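Local structure of oxidoreductase, NAD-binding/iron-sulfur cluster-binding protein (Nitratireductor pacificus pht-3B, 6ZXU) at residues G437-S445 with P654-D662; L40-L48 with E261-R270. The protein is a catabolic reductive dehalogenase that carries cobalamin and two [4Fe-4S] clusters, consistent with reductive removal of halogen from organohalide substrates. All blocks are in the same frame, centred on the assembly; numbering follows the deposited sequence.

In the fold
Interactions 1 and 2 share no element: their centres lie about 30 Å apart and their nearest atoms about 14 Å. Interaction 1 joins the loop between helices 432-437 and 445-469 to a loop after strand 650-652; its Asp-441 side chain is about 6 Å from a bound iron-sulfur cluster, and all its touching residues on 437-445 are buried. Interaction 2 ties the loop 40-48 to the end of helix 260-264, away from the annotated sites and with more of its touching residues exposed. Both pair one arginine with one aspartate and use bridging water; interaction 1 adds amide, hydroxyl and indole bonds, whereas interaction 2 adds one backbone bond and aliphatic contacts around its arginine.

Interaction 1 of 2, residues G437-S445 with P654-D662; sequences GASGDDWIS and PRMGTNERD
Asp-441 receives Arg-661 through a salt bridge: NE of Arg-661 lies 2.7 Å from OD2 of Asp-441, on the syn lone pair of that oxygen. Tyr-578 also bonds this OD2. The aspartate's other oxygen, OD1, accepts from Ser-439 OG at 2.8 Å. Ser-439 holds OG anti to its own backbone N (chi1 -177°), which turns the hydroxyl to the backbone N of Arg-661; OG accepts this N-H at 3.1 Å in a nearly straight bond.

The amide of Asn-659 stacks on the Asp-441 carboxylate, the two planes 17° apart. Its ND2 reaches the backbone O of Asp-441 at 2.8 Å, above the carbonyl plane, and Gln-582 bonds both of these atoms. Asp-441 also touches Pro-550, which lines the pocket of the [4Fe-4S] cluster bound by Cys-549, consistent with a second-shell place about 6 Å from a bound cluster.

Asp-442, just before the turn that leads into helix 445-469, makes a capping bond: its OD1 accepts from Ile-444 N. Its OD2 accepts from Ser-439 N and from a water that also donates to Asn-659 O.

The Trp-443 indole meets the start of 654-662. NE1 gives its N-H to Thr-658 OG1 at 2.9 Å, near the ring plane but in a bent bond (134°), and shares it weakly with Gly-657 O. Pro-654 lies against the ring, its CB 3.6 Å from Trp-443 CZ2.

Interaction 2 of 2, residues L40-L48 with E261-R270; sequences LGPLALERL and EVMLGIDGTR
Arg-47 reaches across to Asp-267 in a salt bridge in which NH2 of Arg-47 lies 2.9 Å from OD2 of Asp-267. The N-H points almost straight at the oxygen (167°), which sits in the guanidinium plane, on the edge of the group. NE makes a weak bond to the same OD2. The arginine chain is extended from CG to NE (chi2 -173°, chi3 178°), which carries the guanidinium past Val-262 to this aspartate.

Two waters extend the polar network. One accepts from Arg-47 NE at 3.0 Å, donates to Glu-46 OE2 and lies doubtfully close to the Asp-267 carboxylate. The two acidic groups are near neighbours without bonding each other, Glu-46 OE2 standing 4.2 Å from Asp-267 OD2. Arg-36, bridged to Glu-46, and Arg-47 probably offset their like charge. The other water accepts from Arg-47 NH1 and donates weakly to Glu-261 OE1.

Helix 260-264 ends here in a Schellman motif: Gly-265, with positive phi, is the C-prime residue, Ile-266 N bonds Glu-261 O, and Gly-265 N bonds Val-262 O weakly. The type I turn from Gly-265 to Gly-268 follows and presents Asp-267 to the arginine. On the facing loop, Ala-44 centres an inverse gamma turn.

Carbon contacts flank the arginine. Glu-261 CB rests over one face of the guanidinium, 3.4 Å from Arg-47 NH1. Val-262 CG2 makes apolar contact with the arginine methylenes, 3.7 Å from Arg-47 CD, and also approaches Ala-44 CB. Leu-43 lies alongside Arg-270, pointing the same way, its CD2 4.0 Å from Arg-270 CD; the charged end of Arg-270 goes on to Glu-274 and Asp-275.

A single backbone bond crosses, from Arg-270 N to Pro-42 O at 2.9 Å, with Thr-269 CB against the same oxygen.

Interaction 1 of 2, residues G437-S445 with P654-D662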
ATOM      1  N   GLY A 437     -14.889   0.566   6.697  1.00 18.93           N
ATOM      2  CA  GLY A 437     -15.402   1.523   7.646  1.00 19.53           C
ATOM      3  C   GLY A 437     -15.592   2.924   7.076  1.00 18.17           C
ATOM      4  O   GLY A 437     -16.263   3.729   7.659  1.00 16.89           O
ATOM      5  N   ALA A 438     -14.949   3.214   5.928  1.00 19.43           N
ATOM      6  CA  ALA A 438     -14.683   4.561   5.413  1.00 16.45           C
ATOM      7  C   ALA A 438     -15.696   4.909   4.363  1.00 15.55           C
ATOM      8  O   ALA A 438     -16.309   4.065   3.759  1.00 15.28           O
ATOM      9  CB  ALA A 438     -13.302   4.627   4.807  1.00 17.31           C
ATOM     10  N   SER A 439     -15.869   6.195   4.162  1.00 16.80           N
ATOM     11  CA  SER A 439     -16.673   6.718   3.072  1.00 18.02           C
ATOM     12  C   SER A 439     -15.898   6.593   1.702  1.00 17.28           C
ATOM     13  O   SER A 439     -16.495   6.662   0.644  1.00 15.82           O
ATOM     14  CB  SER A 439     -17.001   8.207   3.327  1.00 18.10           C
ATOM     15  OG  SER A 439     -17.847   8.677   2.300  1.00 21.13           O
ATOM     16  N   GLY A 440     -14.580   6.463   1.774  1.00 18.05           N
ATOM     17  CA  GLY A 440     -13.732   6.623   0.606  1.00 17.94           C
ATOM     18  C   GLY A 440     -13.141   7.978   0.405  1.00 17.15           C
ATOM     19  O   GLY A 440     -12.009   8.080  -0.074  1.00 16.86           O
ATOM     20  N   ASP A 441     -13.899   9.040   0.785  1.00 17.95           N
ATOM     21  CA  ASP A 441     -13.402  10.418   0.752  1.00 17.48           C
ATOM     22  C   ASP A 441     -13.471  11.115   2.138  1.00 16.39           C
ATOM     23  O   ASP A 441     -13.641  12.330   2.220  1.00 14.59           O
ATOM     24  CB  ASP A 441     -14.156  11.187  -0.251  1.00 16.22           C
ATOM     25  CG  ASP A 441     -15.685  11.098  -0.013  1.00 19.04           C
ATOM     26  OD1 ASP A 441     -16.135  10.311   0.864  1.00 17.78           O
ATOM     27  OD2 ASP A 441     -16.413  11.753  -0.767  1.00 15.23           O
ATOM     28  N   ASP A 442     -13.250  10.372   3.218  1.00 16.17           N
ATOM     29  CA  ASP A 442     -13.235  10.972   4.545  1.00 16.06           C
ATOM     30  C   ASP A 442     -11.864  11.178   5.049  1.00 17.71           C
ATOM     31  O   ASP A 442     -10.938  11.280   4.258  1.00 19.21           O
ATOM     32  CB  ASP A 442     -14.104  10.125   5.493  1.00 20.47           C
ATOM     33  CG  ASP A 442     -13.602   8.663   5.650  1.00 19.77           C
ATOM     34  OD1 ASP A 442     -12.400   8.413   5.478  1.00 20.98           O
ATOM     35  OD2 ASP A 442     -14.433   7.775   6.005  1.00 19.84           O
ATOM     36  N   TRP A 443     -11.673  11.252   6.375  1.00 17.94           N
ATOM     37  CA  TRP A 443     -10.404  11.677   6.981  1.00 18.09           C
ATOM     38  C   TRP A 443      -9.287  10.684   6.912  1.00 17.34           C
ATOM     39  O   TRP A 443      -8.140  11.056   7.056  1.00 19.90           O
ATOM     40  CB  TRP A 443     -10.621  12.238   8.460  1.00 21.09           C
ATOM     41  CG  TRP A 443     -11.479  13.410   8.347  1.00 18.85           C
ATOM     42  CD1 TRP A 443     -12.812  13.495   8.573  1.00 20.23           C
ATOM     43  CD2 TRP A 443     -11.078  14.668   7.787  1.00 19.55           C
ATOM     44  NE1 TRP A 443     -13.249  14.750   8.215  1.00 21.41           N
ATOM     45  CE2 TRP A 443     -12.213  15.471   7.704  1.00 20.31           C
ATOM     46  CE3 TRP A 443      -9.875  15.194   7.387  1.00 18.11           C
ATOM     47  CZ2 TRP A 443     -12.160  16.805   7.202  1.00 23.14           C
ATOM     48  CZ3 TRP A 443      -9.807  16.509   6.902  1.00 19.31           C
ATOM     49  CH2 TRP A 443     -10.950  17.296   6.816  1.00 20.78           C
ATOM     50  N   ILE A 444      -9.583   9.438   6.608  1.00 19.00           N
ATOM     51  CA  ILE A 444      -8.533   8.411   6.546  1.00 16.54           C
ATOM     52  C   ILE A 444      -8.044   8.116   5.105  1.00 16.79           C
ATOM     53  O   ILE A 444      -7.138   7.347   4.907  1.00 14.46           O
ATOM     54  CB  ILE A 444      -9.010   7.146   7.257  1.00 15.64           C
ATOM     55  CG1 ILE A 444      -7.825   6.260   7.734  1.00 15.47           C
ATOM     56  CG2 ILE A 444      -9.941   6.306   6.390  1.00 15.28           C
ATOM     57  CD1 ILE A 444      -6.914   6.986   8.666  1.00 17.69           C
ATOM     58  N   SER A 445      -8.720   8.666   4.110  1.00 17.39           N
ATOM     59  CA  SER A 445      -8.498   8.259   2.723  1.00 18.95           C
ATOM     60  C   SER A 445      -7.035   8.430   2.291  1.00 18.16           C
ATOM     61  O   SER A 445      -6.402   7.484   1.857  1.00 17.42           O
ATOM     62  CB  SER A 445      -9.400   9.033   1.771  1.00 18.49           C
ATOM     63  OG  SER A 445      -9.122   8.694   0.445  1.00 19.41           O
ATOM     64  N   PRO A 654     -12.933  18.447  12.377  1.00 32.49           N
ATOM     65  CA  PRO A 654     -13.001  18.871  10.982  1.00 29.61           C
ATOM     66  C   PRO A 654     -13.786  20.167  10.891  1.00 31.50           C
ATOM     67  O   PRO A 654     -14.849  20.262  11.429  1.00 30.05           O
ATOM     68  CB  PRO A 654     -13.762  17.736  10.309  1.00 31.56           C
ATOM     69  CG  PRO A 654     -13.335  16.552  11.110  1.00 34.17           C
ATOM     70  CD  PRO A 654     -13.298  17.033  12.540  1.00 33.37           C
ATOM     71  N   ARG A 655     -13.269  21.131  10.165  1.00 27.10           N
ATOM     72  CA  ARG A 655     -13.899  22.428  10.070  1.00 31.88           C
ATOM     73  C   ARG A 655     -15.248  22.414   9.327  1.00 29.43           C
ATOM     74  O   ARG A 655     -16.188  23.029   9.754  1.00 29.11           O
ATOM     75  CB  ARG A 655     -12.906  23.402   9.418  1.00 36.61           C
ATOM     76  CG  ARG A 655     -13.439  24.822   9.256  1.00 42.52           C
ATOM     77  CD  ARG A 655     -12.331  25.772   8.763  1.00 42.57           C
ATOM     78  NE  ARG A 655     -11.917  25.320   7.425  1.00 54.72           N
ATOM     79  CZ  ARG A 655     -12.590  25.512   6.276  1.00 58.39           C
ATOM     80  NH1 ARG A 655     -13.712  26.239   6.239  1.00 59.52           N
ATOM     81  NH2 ARG A 655     -12.126  24.967   5.148  1.00 59.25           N
ATOM     82  N   MET A 656     -15.365  21.667   8.238  1.00 29.39           N
ATOM     83  CA  MET A 656     -16.586  21.636   7.416  1.00 26.60           C
ATOM     84  C   MET A 656     -17.397  20.341   7.544  1.00 27.14           C
ATOM     85  O   MET A 656     -18.403  20.167   6.864  1.00 30.76           O
ATOM     86  CB  MET A 656     -16.166  21.767   5.954  1.00 28.40           C
ATOM     87  CG  MET A 656     -15.391  23.006   5.640  1.00 36.76           C
ATOM     88  SD  MET A 656     -16.476  24.443   6.060  1.00 45.43           S
ATOM     89  CE  MET A 656     -17.783  24.326   4.830  1.00 40.58           C
ATOM     90  N   GLY A 657     -16.948  19.418   8.378  1.00 25.50           N
ATOM     91  CA  GLY A 657     -17.653  18.142   8.591  1.00 27.71           C
ATOM     92  C   GLY A 657     -16.895  16.974   7.958  1.00 26.04           C
ATOM     93  O   GLY A 657     -15.708  17.124   7.618  1.00 25.16           O
ATOM     94  N   THR A 658     -17.616  15.850   7.756  1.00 25.45           N
ATOM     95  CA  THR A 658     -17.042  14.590   7.350  1.00 23.52           C
ATOM     96  C   THR A 658     -17.971  13.898   6.407  1.00 24.85           C
ATOM     97  O   THR A 658     -19.158  13.760   6.663  1.00 22.15           O
ATOM     98  CB  THR A 658     -16.806  13.743   8.574  1.00 23.72           C
ATOM     99  OG1 THR A 658     -15.866  14.426   9.425  1.00 22.56           O
ATOM    100  CG2 THR A 658     -16.286  12.367   8.227  1.00 25.92           C
ATOM    101  N   ASN A 659     -17.424  13.442   5.278  1.00 23.31           N
ATOM    102  CA  ASN A 659     -18.195  12.605   4.328  1.00 21.82           C
ATOM    103  C   ASN A 659     -18.561  11.297   4.936  1.00 18.83           C
ATOM    104  O   ASN A 659     -17.725  10.624   5.560  1.00 17.95           O
ATOM    105  CB  ASN A 659     -17.377  12.337   3.020  1.00 20.33           C
ATOM    106  CG  ASN A 659     -17.185  13.584   2.224  1.00 21.49           C
ATOM    107  OD1 ASN A 659     -18.156  14.260   1.877  1.00 24.22           O
ATOM    108  ND2 ASN A 659     -15.930  13.939   1.939  1.00 18.22           N
ATOM    109  N   GLU A 660     -19.832  10.928   4.813  1.00 19.02           N
ATOM    110  CA  GLU A 660     -20.369   9.636   5.298  1.00 22.33           C
ATOM    111  C   GLU A 660     -21.345   9.122   4.259  1.00 24.09           C
ATOM    112  O   GLU A 660     -22.519   8.936   4.492  1.00 20.38           O
ATOM    113  CB  GLU A 660     -21.010   9.764   6.673  1.00 23.81           C
ATOM    114  CG  GLU A 660     -20.026  10.256   7.700  1.00 25.49           C
ATOM    115  CD  GLU A 660     -20.730  10.570   9.030  1.00 46.42           C
ATOM    116  OE1 GLU A 660     -21.861  11.251   8.994  1.00 47.41           O
ATOM    117  OE2 GLU A 660     -20.138  10.147  10.089  1.00 40.40           O
ATOM    118  N   ARG A 661     -20.804   8.841   3.097  1.00 20.75           N
ATOM    119  CA  ARG A 661     -21.596   8.481   1.954  1.00 22.04           C
ATOM    120  C   ARG A 661     -22.068   7.033   2.034  1.00 24.87           C
ATOM    121  O   ARG A 661     -21.380   6.133   2.499  1.00 23.41           O
ATOM    122  CB  ARG A 661     -20.734   8.711   0.684  1.00 20.96           C
ATOM    123  CG  ARG A 661     -20.350  10.139   0.511  1.00 21.61           C
ATOM    124  CD  ARG A 661     -19.680  10.341  -0.827  1.00 21.34           C
ATOM    125  NE  ARG A 661     -19.141  11.645  -0.874  1.00 21.14           N
ATOM    126  CZ  ARG A 661     -19.796  12.686  -1.336  1.00 28.31           C
ATOM    127  NH1 ARG A 661     -21.046  12.549  -1.767  1.00 28.86           N
ATOM    128  NH2 ARG A 661     -19.225  13.860  -1.381  1.00 29.29           N
ATOM    129  N   ASP A 662     -23.266   6.834   1.514  1.00 29.80           N
ATOM    130  CA  ASP A 662     -23.888   5.529   1.392  1.00 32.68           C
ATOM    131  C   ASP A 662     -24.122   5.272  -0.091  1.00 31.85           C
ATOM    132  O   ASP A 662     -23.989   6.201  -0.923  1.00 35.38           O
ATOM    133  CB  ASP A 662     -25.247   5.599   2.130  1.00 35.12           C
ATOM    134  CG  ASP A 662     -25.075   5.956   3.646  1.00 44.04           C
ATOM    135  OD1 ASP A 662     -24.072   5.504   4.297  1.00 34.53           O
ATOM    136  OD2 ASP A 662     -25.973   6.680   4.162  1.00 49.91           O
TER
HETATM  137  O   HOH W   1     -16.617   8.689   7.385  1.00 21.32           O

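Interaction 2 of 2, residues L40-L48 with E261-R270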
ATOM      1  N   LEU A  40      -8.499  -5.374  17.567  1.00 17.49           N
ATOM      2  CA  LEU A  40      -8.249  -6.736  17.925  1.00 18.60           C
ATOM      3  C   LEU A  40      -7.217  -7.422  17.072  1.00 18.66           C
ATOM      4  O   LEU A  40      -6.675  -8.442  17.454  1.00 20.99           O
ATOM      5  CB  LEU A  40      -9.601  -7.535  17.898  1.00 19.40           C
ATOM      6  CG  LEU A  40     -10.659  -7.062  18.900  1.00 21.51           C
ATOM      7  CD1 LEU A  40     -11.893  -7.921  18.906  1.00 21.31           C
ATOM      8  CD2 LEU A  40     -10.123  -7.016  20.326  1.00 21.57           C
ATOM      9  N   GLY A  41      -6.971  -6.872  15.886  1.00 20.16           N
ATOM     10  CA  GLY A  41      -6.037  -7.434  14.936  1.00 19.02           C
ATOM     11  C   GLY A  41      -6.516  -8.744  14.268  1.00 20.82           C
ATOM     12  O   GLY A  41      -7.642  -9.245  14.520  1.00 21.39           O
ATOM     13  N   PRO A  42      -5.613  -9.367  13.497  1.00 17.25           N
ATOM     14  CA  PRO A  42      -5.959 -10.598  12.770  1.00 17.20           C
ATOM     15  C   PRO A  42      -5.764 -11.887  13.537  1.00 17.81           C
ATOM     16  O   PRO A  42      -6.226 -12.909  13.062  1.00 19.23           O
ATOM     17  CB  PRO A  42      -5.031 -10.518  11.583  1.00 19.27           C
ATOM     18  CG  PRO A  42      -3.798  -9.866  12.103  1.00 21.23           C
ATOM     19  CD  PRO A  42      -4.276  -8.860  13.117  1.00 17.72           C
ATOM     20  N   LEU A  43      -5.166 -11.869  14.729  1.00 16.84           N
ATOM     21  CA  LEU A  43      -4.957 -13.016  15.536  1.00 17.12           C
ATOM     22  C   LEU A  43      -5.912 -13.002  16.745  1.00 19.03           C
ATOM     23  O   LEU A  43      -6.306 -11.936  17.240  1.00 17.13           O
ATOM     24  CB  LEU A  43      -3.468 -13.078  16.022  1.00 16.11           C
ATOM     25  CG  LEU A  43      -2.426 -13.145  14.913  1.00 17.40           C
ATOM     26  CD1 LEU A  43      -1.063 -12.926  15.538  1.00 20.27           C
ATOM     27  CD2 LEU A  43      -2.453 -14.513  14.196  1.00 15.98           C
ATOM     28  N   ALA A  44      -6.229 -14.192  17.227  1.00 17.20           N
ATOM     29  CA  ALA A  44      -7.195 -14.360  18.351  1.00 18.59           C
ATOM     30  C   ALA A  44      -6.471 -14.199  19.709  1.00 17.75           C
ATOM     31  O   ALA A  44      -6.556 -15.063  20.583  1.00 19.07           O
ATOM     32  CB  ALA A  44      -7.919 -15.721  18.284  1.00 21.02           C
ATOM     33  N   LEU A  45      -5.859 -13.041  19.902  1.00 17.23           N
ATOM     34  CA  LEU A  45      -5.111 -12.736  21.113  1.00 18.64           C
ATOM     35  C   LEU A  45      -6.027 -12.699  22.358  1.00 19.20           C
ATOM     36  O   LEU A  45      -5.623 -13.042  23.452  1.00 22.19           O
ATOM     37  CB  LEU A  45      -4.374 -11.414  20.975  1.00 19.40           C
ATOM     38  CG  LEU A  45      -3.383 -11.290  19.804  1.00 17.24           C
ATOM     39  CD1 LEU A  45      -2.677  -9.935  19.816  1.00 21.94           C
ATOM     40  CD2 LEU A  45      -2.424 -12.426  19.773  1.00 18.30           C
ATOM     41  N   GLU A  46      -7.249 -12.304  22.178  1.00 20.66           N
ATOM     42  CA  GLU A  46      -8.191 -12.255  23.256  1.00 20.73           C
ATOM     43  C   GLU A  46      -8.613 -13.617  23.777  1.00 21.91           C
ATOM     44  O   GLU A  46      -9.344 -13.698  24.766  1.00 24.61           O
ATOM     45  CB  GLU A  46      -9.423 -11.405  22.855  1.00 21.60           C
ATOM     46  CG  GLU A  46     -10.437 -12.114  21.930  1.00 23.65           C
ATOM     47  CD  GLU A  46     -10.065 -12.138  20.400  1.00 24.11           C
ATOM     48  OE1 GLU A  46      -8.952 -11.671  20.001  1.00 22.35           O
ATOM     49  OE2 GLU A  46     -10.891 -12.671  19.616  1.00 26.26           O
ATOM     50  N   ARG A  47      -8.201 -14.709  23.152  1.00 20.58           N
ATOM     51  CA  ARG A  47      -8.516 -16.048  23.641  1.00 20.31           C
ATOM     52  C   ARG A  47      -7.329 -16.708  24.304  1.00 20.03           C
ATOM     53  O   ARG A  47      -7.393 -17.894  24.616  1.00 24.18           O
ATOM     54  CB  ARG A  47      -9.030 -16.903  22.450  1.00 20.56           C
ATOM     55  CG  ARG A  47     -10.378 -16.429  21.963  1.00 23.90           C
ATOM     56  CD  ARG A  47     -10.910 -17.391  20.918  1.00 26.62           C
ATOM     57  NE  ARG A  47     -12.240 -16.998  20.456  1.00 25.96           N
ATOM     58  CZ  ARG A  47     -13.377 -17.528  20.891  1.00 27.10           C
ATOM     59  NH1 ARG A  47     -13.384 -18.459  21.828  1.00 29.15           N
ATOM     60  NH2 ARG A  47     -14.538 -17.105  20.384  1.00 28.63           N
ATOM     61  N   LEU A  48      -6.248 -15.978  24.526  1.00 20.19           N
ATOM     62  CA  LEU A  48      -5.082 -16.552  25.184  1.00 20.43           C
ATOM     63  C   LEU A  48      -5.219 -16.354  26.703  1.00 22.36           C
ATOM     64  O   LEU A  48      -5.787 -15.358  27.164  1.00 19.60           O
ATOM     65  CB  LEU A  48      -3.825 -15.887  24.726  1.00 21.38           C
ATOM     66  CG  LEU A  48      -3.602 -16.055  23.206  1.00 21.22           C
ATOM     67  CD1 LEU A  48      -2.341 -15.368  22.807  1.00 21.85           C
ATOM     68  CD2 LEU A  48      -3.560 -17.502  22.781  1.00 25.27           C
ATOM     69  N   GLU A 261     -11.889 -22.807  18.582  1.00 23.08           N
ATOM     70  CA  GLU A 261     -12.301 -21.460  18.106  1.00 23.62           C
ATOM     71  C   GLU A 261     -11.166 -20.697  17.485  1.00 20.31           C
ATOM     72  O   GLU A 261     -11.393 -19.999  16.520  1.00 23.99           O
ATOM     73  CB  GLU A 261     -12.894 -20.659  19.240  1.00 24.12           C
ATOM     74  CG  GLU A 261     -14.122 -21.286  19.876  1.00 28.17           C
ATOM     75  CD  GLU A 261     -13.830 -22.381  20.954  1.00 37.48           C
ATOM     76  OE1 GLU A 261     -12.635 -22.771  21.295  1.00 35.93           O
ATOM     77  OE2 GLU A 261     -14.875 -22.921  21.456  1.00 47.66           O
ATOM     78  N   VAL A 262      -9.946 -20.903  17.980  1.00 18.06           N
ATOM     79  CA  VAL A 262      -8.805 -20.282  17.430  1.00 19.46           C
ATOM     80  C   VAL A 262      -8.353 -20.936  16.140  1.00 19.69           C
ATOM     81  O   VAL A 262      -8.019 -20.236  15.150  1.00 18.76           O
ATOM     82  CB  VAL A 262      -7.635 -20.270  18.470  1.00 21.95           C
ATOM     83  CG1 VAL A 262      -6.398 -19.669  17.879  1.00 24.46           C
ATOM     84  CG2 VAL A 262      -8.086 -19.517  19.742  1.00 20.12           C
ATOM     85  N   MET A 263      -8.242 -22.281  16.158  1.00 21.00           N
ATOM     86  CA  MET A 263      -7.853 -23.046  14.996  1.00 20.67           C
ATOM     87  C   MET A 263      -8.714 -22.709  13.805  1.00 19.83           C
ATOM     88  O   MET A 263      -8.187 -22.488  12.696  1.00 21.08           O
ATOM     89  CB  MET A 263      -7.862 -24.516  15.325  1.00 20.62           C
ATOM     90  CG  MET A 263      -7.523 -25.430  14.148  1.00 28.26           C
ATOM     91  SD  MET A 263      -5.873 -25.275  13.374  1.00 34.77           S
ATOM     92  CE  MET A 263      -4.839 -25.701  14.798  1.00 34.74           C
ATOM     93  N   LEU A 264     -10.024 -22.710  13.979  1.00 17.72           N
ATOM     94  CA  LEU A 264     -10.923 -22.460  12.868  1.00 20.88           C
ATOM     95  C   LEU A 264     -11.155 -20.988  12.535  1.00 24.21           C
ATOM     96  O   LEU A 264     -11.792 -20.680  11.514  1.00 21.71           O
ATOM     97  CB  LEU A 264     -12.292 -23.117  13.081  1.00 26.93           C
ATOM     98  CG  LEU A 264     -12.343 -24.607  12.721  1.00 27.54           C
ATOM     99  CD1 LEU A 264     -13.760 -25.136  12.902  1.00 29.28           C
ATOM    100  CD2 LEU A 264     -11.974 -24.858  11.292  1.00 30.80           C
ATOM    101  N   GLY A 265     -10.730 -20.085  13.415  1.00 22.04           N
ATOM    102  CA  GLY A 265     -10.845 -18.674  13.124  1.00 19.85           C
ATOM    103  C   GLY A 265     -12.277 -18.206  13.159  1.00 21.40           C
ATOM    104  O   GLY A 265     -12.708 -17.428  12.342  1.00 21.34           O
ATOM    105  N   ILE A 266     -13.020 -18.634  14.188  1.00 23.51           N
ATOM    106  CA  ILE A 266     -14.482 -18.449  14.172  1.00 23.85           C
ATOM    107  C   ILE A 266     -14.889 -16.975  14.128  1.00 23.31           C
ATOM    108  O   ILE A 266     -15.956 -16.612  13.572  1.00 22.74           O
ATOM    109  CB  ILE A 266     -15.132 -19.228  15.359  1.00 25.67           C
ATOM    110  CG1 ILE A 266     -16.627 -19.390  15.112  1.00 32.09           C
ATOM    111  CG2 ILE A 266     -14.961 -18.582  16.744  1.00 27.92           C
ATOM    112  CD1 ILE A 266     -16.964 -20.482  14.094  1.00 40.45           C
ATOM    113  N   ASP A 267     -14.085 -16.142  14.769  1.00 21.60           N
ATOM    114  CA  ASP A 267     -14.394 -14.713  14.847  1.00 23.44           C
ATOM    115  C   ASP A 267     -13.826 -13.911  13.694  1.00 21.76           C
ATOM    116  O   ASP A 267     -13.812 -12.705  13.717  1.00 23.53           O
ATOM    117  CB  ASP A 267     -13.892 -14.162  16.211  1.00 27.09           C
ATOM    118  CG  ASP A 267     -14.752 -14.674  17.415  1.00 33.03           C
ATOM    119  OD1 ASP A 267     -16.031 -14.858  17.236  1.00 38.27           O
ATOM    120  OD2 ASP A 267     -14.164 -14.975  18.500  1.00 37.25           O
ATOM    121  N   GLY A 268     -13.289 -14.595  12.706  1.00 24.95           N
ATOM    122  CA  GLY A 268     -12.727 -13.951  11.524  1.00 22.01           C
ATOM    123  C   GLY A 268     -11.240 -13.771  11.546  1.00 21.73           C
ATOM    124  O   GLY A 268     -10.723 -12.927  10.888  1.00 27.63           O
ATOM    125  N   THR A 269     -10.561 -14.546  12.351  1.00 21.09           N
ATOM    126  CA  THR A 269      -9.171 -14.422  12.571  1.00 19.17           C
ATOM    127  C   THR A 269      -8.406 -15.389  11.663  1.00 20.07           C
ATOM    128  O   THR A 269      -9.010 -16.279  11.067  1.00 18.45           O
ATOM    129  CB  THR A 269      -8.873 -14.646  14.091  1.00 21.51           C
ATOM    130  OG1 THR A 269      -9.440 -15.871  14.596  1.00 19.10           O
ATOM    131  CG2 THR A 269      -9.415 -13.488  14.894  1.00 20.59           C
ATOM    132  N   ARG A 270      -7.089 -15.290  11.661  1.00 20.22           N
ATOM    133  CA  ARG A 270      -6.237 -16.140  10.848  1.00 22.48           C
ATOM    134  C   ARG A 270      -6.375 -17.643  11.273  1.00 23.07           C
ATOM    135  O   ARG A 270      -6.148 -17.980  12.424  1.00 20.74           O
ATOM    136  CB  ARG A 270      -4.814 -15.728  10.999  1.00 23.77           C
ATOM    137  CG  ARG A 270      -3.838 -16.450  10.124  1.00 26.60           C
ATOM    138  CD  ARG A 270      -2.408 -15.951  10.440  1.00 33.78           C
ATOM    139  NE  ARG A 270      -1.404 -16.733   9.739  1.00 36.47           N
ATOM    140  CZ  ARG A 270      -1.067 -16.497   8.470  1.00 39.48           C
ATOM    141  NH1 ARG A 270      -0.207 -17.298   7.829  1.00 34.68           N
ATOM    142  NH2 ARG A 270      -1.635 -15.473   7.824  1.00 34.55           N
TER
HETATM  143  O   HOH W   2     -11.670 -14.987  18.355  1.00 30.22           O
HETATM  144  O   HOH W   3     -10.914 -20.184  22.631  1.00 31.61           O